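Uncharacterized protein (Mycolicibacterium smegmatis MC2 155, PDB 6T84) is required for the MmpL3-dependent transport of trehalose monomycolate to the cell wall, and for growth and cell elongation. Local coordinates at residues Arg78-Leu88 and Phe172-Pro183. Sequence-based numbering, arbitrary orientation.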
loop_
_atom_site.group_PDB
_atom_site.type_symbol
_atom_site.label_atom_id
_atom_site.label_comp_id
_atom_site.label_asym_id
_atom_site.label_seq_id
_atom_site.Cartn_x
_atom_site.Cartn_y
_atom_site.Cartn_z
ATOM N N ARG A 78 -8.332 6.034 -4.250
ATOM C CA ARG A 78 -7.950 7.413 -4.590
ATOM C C ARG A 78 -9.132 8.149 -5.205
ATOM O O ARG A 78 -9.893 7.603 -6.030
ATOM C CB ARG A 78 -6.872 7.434 -5.663
ATOM C CG ARG A 78 -5.534 6.830 -5.305
ATOM C CD ARG A 78 -4.649 6.770 -6.568
ATOM N NE ARG A 78 -4.391 8.118 -7.084
ATOM C CZ ARG A 78 -3.394 8.865 -6.636
ATOM N NH1 ARG A 78 -2.587 8.363 -5.701
ATOM N NH2 ARG A 78 -3.203 10.089 -7.110
ATOM N N LYS A 79 -9.227 9.434 -4.871
ATOM C CA LYS A 79 -10.345 10.225 -5.383
ATOM C C LYS A 79 -10.205 10.490 -6.880
ATOM O O LYS A 79 -11.200 10.454 -7.616
ATOM C CB LYS A 79 -10.467 11.523 -4.588
ATOM C CG LYS A 79 -11.686 12.352 -4.949
ATOM C CD LYS A 79 -11.769 13.611 -4.107
ATOM C CE LYS A 79 -13.034 14.383 -4.420
ATOM N NZ LYS A 79 -14.229 13.497 -4.312
ATOM N N VAL A 80 -8.992 10.772 -7.348
ATOM C CA VAL A 80 -8.709 11.064 -8.748
ATOM C C VAL A 80 -7.637 10.101 -9.245
ATOM O O VAL A 80 -6.558 10.018 -8.653
ATOM C CB VAL A 80 -8.253 12.526 -8.921
ATOM C CG1 VAL A 80 -8.112 12.865 -10.407
ATOM C CG2 VAL A 80 -9.212 13.482 -8.187
ATOM N N GLY A 81 -7.909 9.405 -10.352
ATOM C CA GLY A 81 -6.945 8.447 -10.884
ATOM C C GLY A 81 -5.716 9.090 -11.511
ATOM O O GLY A 81 -5.687 10.270 -11.880
ATOM N N THR A 82 -4.658 8.279 -11.619
ATOM C CA THR A 82 -3.453 8.693 -12.324
ATOM C C THR A 82 -2.884 7.528 -13.107
ATOM O O THR A 82 -3.050 6.380 -12.706
ATOM C CB THR A 82 -2.382 9.201 -11.336
ATOM O OG1 THR A 82 -1.241 9.640 -12.076
ATOM C CG2 THR A 82 -1.851 8.105 -10.339
ATOM N N ASN A 83 -2.182 7.817 -14.206
ATOM C CA ASN A 83 -1.440 6.765 -14.886
ATOM C C ASN A 83 -0.000 6.648 -14.407
ATOM O O ASN A 83 0.712 5.758 -14.871
ATOM C CB ASN A 83 -1.389 6.979 -16.399
ATOM C CG ASN A 83 -2.675 6.608 -17.089
ATOM O OD1 ASN A 83 -3.448 5.767 -16.617
ATOM N ND2 ASN A 83 -2.896 7.222 -18.243
ATOM N N VAL A 84 0.454 7.513 -13.530
ATOM C CA VAL A 84 1.820 7.383 -12.991
ATOM C C VAL A 84 1.807 6.407 -11.816
ATOM O O VAL A 84 0.868 6.411 -11.008
ATOM C CB VAL A 84 2.336 8.768 -12.544
ATOM C CG1 VAL A 84 3.760 8.719 -11.910
ATOM C CG2 VAL A 84 2.351 9.742 -13.730
ATOM N N VAL A 85 2.851 5.579 -11.704
ATOM C CA VAL A 85 3.061 4.695 -10.545
ATOM C C VAL A 85 4.290 5.179 -9.802
ATOM O O VAL A 85 5.337 5.365 -10.415
ATOM C CB VAL A 85 3.248 3.227 -10.972
ATOM C CG1 VAL A 85 3.679 2.329 -9.774
ATOM C CG2 VAL A 85 1.968 2.717 -11.564
ATOM N N VAL A 86 4.143 5.395 -8.519
ATOM C CA VAL A 86 5.288 5.597 -7.610
ATOM C C VAL A 86 5.334 4.410 -6.664
ATOM O O VAL A 86 4.290 4.001 -6.122
ATOM C CB VAL A 86 5.141 6.924 -6.842
ATOM C CG1 VAL A 86 6.330 7.124 -5.818
ATOM C CG2 VAL A 86 5.091 8.126 -7.823
ATOM N N ASP A 87 6.542 3.877 -6.431
ATOM C CA ASP A 87 6.763 2.751 -5.521
ATOM C C ASP A 87 7.910 3.173 -4.607
ATOM O O ASP A 87 8.998 3.514 -5.088
ATOM C CB ASP A 87 7.142 1.520 -6.368
ATOM C CG ASP A 87 7.378 0.261 -5.561
ATOM O OD1 ASP A 87 8.244 0.315 -4.671
ATOM O OD2 ASP A 87 6.740 -0.788 -5.858
ATOM N N LEU A 88 7.637 3.187 -3.326
ATOM C CA LEU A 88 8.593 3.598 -2.276
ATOM C C LEU A 88 8.802 2.367 -1.394
ATOM O O LEU A 88 7.868 1.934 -0.712
ATOM C CB LEU A 88 7.927 4.732 -1.483
ATOM C CG LEU A 88 8.647 5.299 -0.261
ATOM C CD1 LEU A 88 9.945 5.978 -0.717
ATOM C CD2 LEU A 88 7.750 6.295 0.525
ATOM N N PHE A 172 0.723 8.640 2.659
ATOM C CA PHE A 172 1.315 8.434 1.340
ATOM C C PHE A 172 0.343 8.832 0.234
ATOM O O PHE A 172 0.730 9.487 -0.746
ATOM C CB PHE A 172 1.781 6.986 1.217
ATOM C CG PHE A 172 2.600 6.693 -0.018
ATOM C CD1 PHE A 172 3.744 7.426 -0.313
ATOM C CD2 PHE A 172 2.259 5.640 -0.854
ATOM C CE1 PHE A 172 4.517 7.110 -1.431
ATOM C CE2 PHE A 172 2.990 5.332 -1.992
ATOM C CZ PHE A 172 4.131 6.051 -2.279
ATOM N N ASN A 173 -0.921 8.466 0.374
ATOM C CA ASN A 173 -1.919 8.871 -0.606
ATOM C C ASN A 173 -2.005 10.382 -0.727
ATOM O O ASN A 173 -2.077 10.927 -1.839
ATOM C CB ASN A 173 -3.257 8.269 -0.156
ATOM C CG ASN A 173 -4.340 8.543 -1.152
ATOM O OD1 ASN A 173 -4.265 8.107 -2.303
ATOM N ND2 ASN A 173 -5.336 9.292 -0.730
ATOM N N ASP A 174 -1.975 11.087 0.407
ATOM C CA ASP A 174 -2.009 12.556 0.370
ATOM C C ASP A 174 -0.822 13.102 -0.424
ATOM O O ASP A 174 -0.975 14.028 -1.231
ATOM C CB ASP A 174 -1.991 13.138 1.792
ATOM C CG ASP A 174 -3.349 13.053 2.490
ATOM O OD1 ASP A 174 -4.354 12.732 1.809
ATOM O OD2 ASP A 174 -3.414 13.296 3.723
ATOM N N LEU A 175 0.354 12.513 -0.249
ATOM C CA LEU A 175 1.541 13.009 -0.925
ATOM C C LEU A 175 1.474 12.754 -2.422
ATOM O O LEU A 175 2.072 13.511 -3.196
ATOM C CB LEU A 175 2.787 12.359 -0.315
ATOM C CG LEU A 175 3.140 12.740 1.126
ATOM C CD1 LEU A 175 4.067 11.688 1.757
ATOM C CD2 LEU A 175 3.853 14.103 1.119
ATOM N N LEU A 176 0.741 11.726 -2.853
ATOM C CA LEU A 176 0.610 11.385 -4.266
ATOM C C LEU A 176 -0.577 12.073 -4.924
ATOM O O LEU A 176 -0.838 11.837 -6.122
ATOM C CB LEU A 176 0.466 9.846 -4.458
ATOM C CG LEU A 176 1.710 9.042 -3.991
ATOM C CD1 LEU A 176 1.422 7.608 -4.451
ATOM C CD2 LEU A 176 3.007 9.609 -4.620
ATOM N N ARG A 177 -1.287 12.942 -4.195
ATOM C CA ARG A 177 -2.398 13.673 -4.818
ATOM C C ARG A 177 -1.941 14.528 -5.999
ATOM O O ARG A 177 -2.759 14.820 -6.890
ATOM C CB ARG A 177 -3.134 14.551 -3.800
ATOM C CG ARG A 177 -4.128 13.825 -2.912
ATOM C CD ARG A 177 -4.646 14.743 -1.800
ATOM N NE ARG A 177 -4.807 16.111 -2.288
ATOM C CZ ARG A 177 -4.625 17.196 -1.541
ATOM N NH1 ARG A 177 -4.271 17.067 -0.268
ATOM N NH2 ARG A 177 -4.785 18.407 -2.067
ATOM N N VAL A 178 -0.650 14.915 -6.024
ATOM C CA VAL A 178 -0.044 15.730 -7.093
ATOM C C VAL A 178 0.205 14.964 -8.385
ATOM O O VAL A 178 0.510 15.586 -9.408
ATOM C CB VAL A 178 1.229 16.464 -6.600
ATOM C CG1 VAL A 178 0.897 17.292 -5.357
ATOM C CG2 VAL A 178 2.336 15.478 -6.344
ATOM N N LEU A 179 0.044 13.632 -8.398
ATOM C CA LEU A 179 0.279 12.889 -9.628
ATOM C C LEU A 179 -0.768 13.278 -10.677
ATOM O O LEU A 179 -1.937 13.540 -10.333
ATOM C CB LEU A 179 0.213 11.388 -9.362
ATOM C CG LEU A 179 1.363 10.849 -8.480
ATOM C CD1 LEU A 179 1.196 9.334 -8.299
ATOM C CD2 LEU A 179 2.760 11.337 -9.063
ATOM N N PRO A 180 -0.390 13.317 -11.958
ATOM C CA PRO A 180 -1.277 13.926 -12.962
ATOM C C PRO A 180 -2.498 13.062 -13.215
ATOM O O PRO A 180 -2.447 11.829 -13.092
ATOM C CB PRO A 180 -0.378 14.030 -14.214
ATOM C CG PRO A 180 0.714 12.995 -13.994
ATOM C CD PRO A 180 0.893 12.847 -12.521
ATOM N N PRO A 181 -3.623 13.667 -13.581
ATOM C CA PRO A 181 -4.834 12.889 -13.881
ATOM C C PRO A 181 -4.662 12.051 -15.140
ATOM O O PRO A 181 -3.783 12.289 -15.969
ATOM C CB PRO A 181 -5.909 13.962 -14.090
ATOM C CG PRO A 181 -5.281 15.279 -13.631
ATOM C CD PRO A 181 -3.798 15.116 -13.762
ATOM N N VAL A 182 -5.509 11.036 -15.268
ATOM C CA VAL A 182 -5.496 10.216 -16.488
ATOM C C VAL A 182 -5.930 11.079 -17.666
ATOM O O VAL A 182 -6.984 11.734 -17.588
ATOM C CB VAL A 182 -6.429 9.029 -16.323
ATOM C CG1 VAL A 182 -6.452 8.184 -17.579
ATOM C CG2 VAL A 182 -5.963 8.211 -15.137
ATOM N N PRO A 183 -5.170 11.118 -18.761
ATOM C CA PRO A 183 -5.593 11.928 -19.913
ATOM C C PRO A 183 -6.916 11.445 -20.499
ATOM O O PRO A 183 -7.236 10.252 -20.494
ATOM C CB PRO A 183 -4.448 11.747 -20.915
ATOM C CG PRO A 183 -3.817 10.447 -20.535
ATOM C CD PRO A 183 -3.931 10.372 -19.034
HETATM O O HOH W 1 -7.823 10.485 -2.427
HETATM O O HOH W 2 -4.471 12.228 -10.551
HETATM O O HOH W 3 -7.852 11.060 -13.476
HETATM O O HOH W 4 -1.665 10.136 -15.533
#
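Leu179 pushes its two methyls between Thr82, Val84 and Val86: CD1 lies 3.9 Å from Thr82 CG2, and CD2 4.0 Å from Val84 CG1. Farther along, Leu176 CD2 meets Val86, while Leu88 CD2 lies 3.9 Å from Phe172 CE1. Two polar groups are bonded within this tight part. In the conformer given, the Arg78 guanidinium, one face covered by Thr82 CG2, points NH2 at Leu176 O in an almost straight bond (3.1 Å, 178°); Leu179 N reaches the same oxygen from the opposite face of its carbonyl plane. Thr82 OG1, set anti to its own nitrogen (chi1 -178°), bonds Pro180 O in the carbonyl plane at 2.7 Å and accepts from Val84 N, closing an ST turn. In the N-terminal domain of TtfA, probably cytoplasmic, the contact lays the end of helix 159-175 and the tail after it against strand 86-90 of the antiparallel sheet and the loop leading into it. Toward Gly81, Asn83 and the tail 181-183 the contact opens to water. The direct bond from Val182 N to Gly81 O is weak, and a water joins the same two atoms; another links Asn83 N with Pro181 O. Exposed Asn83 lies across Val182, its ND2 3.4 Å from Pro183 CD.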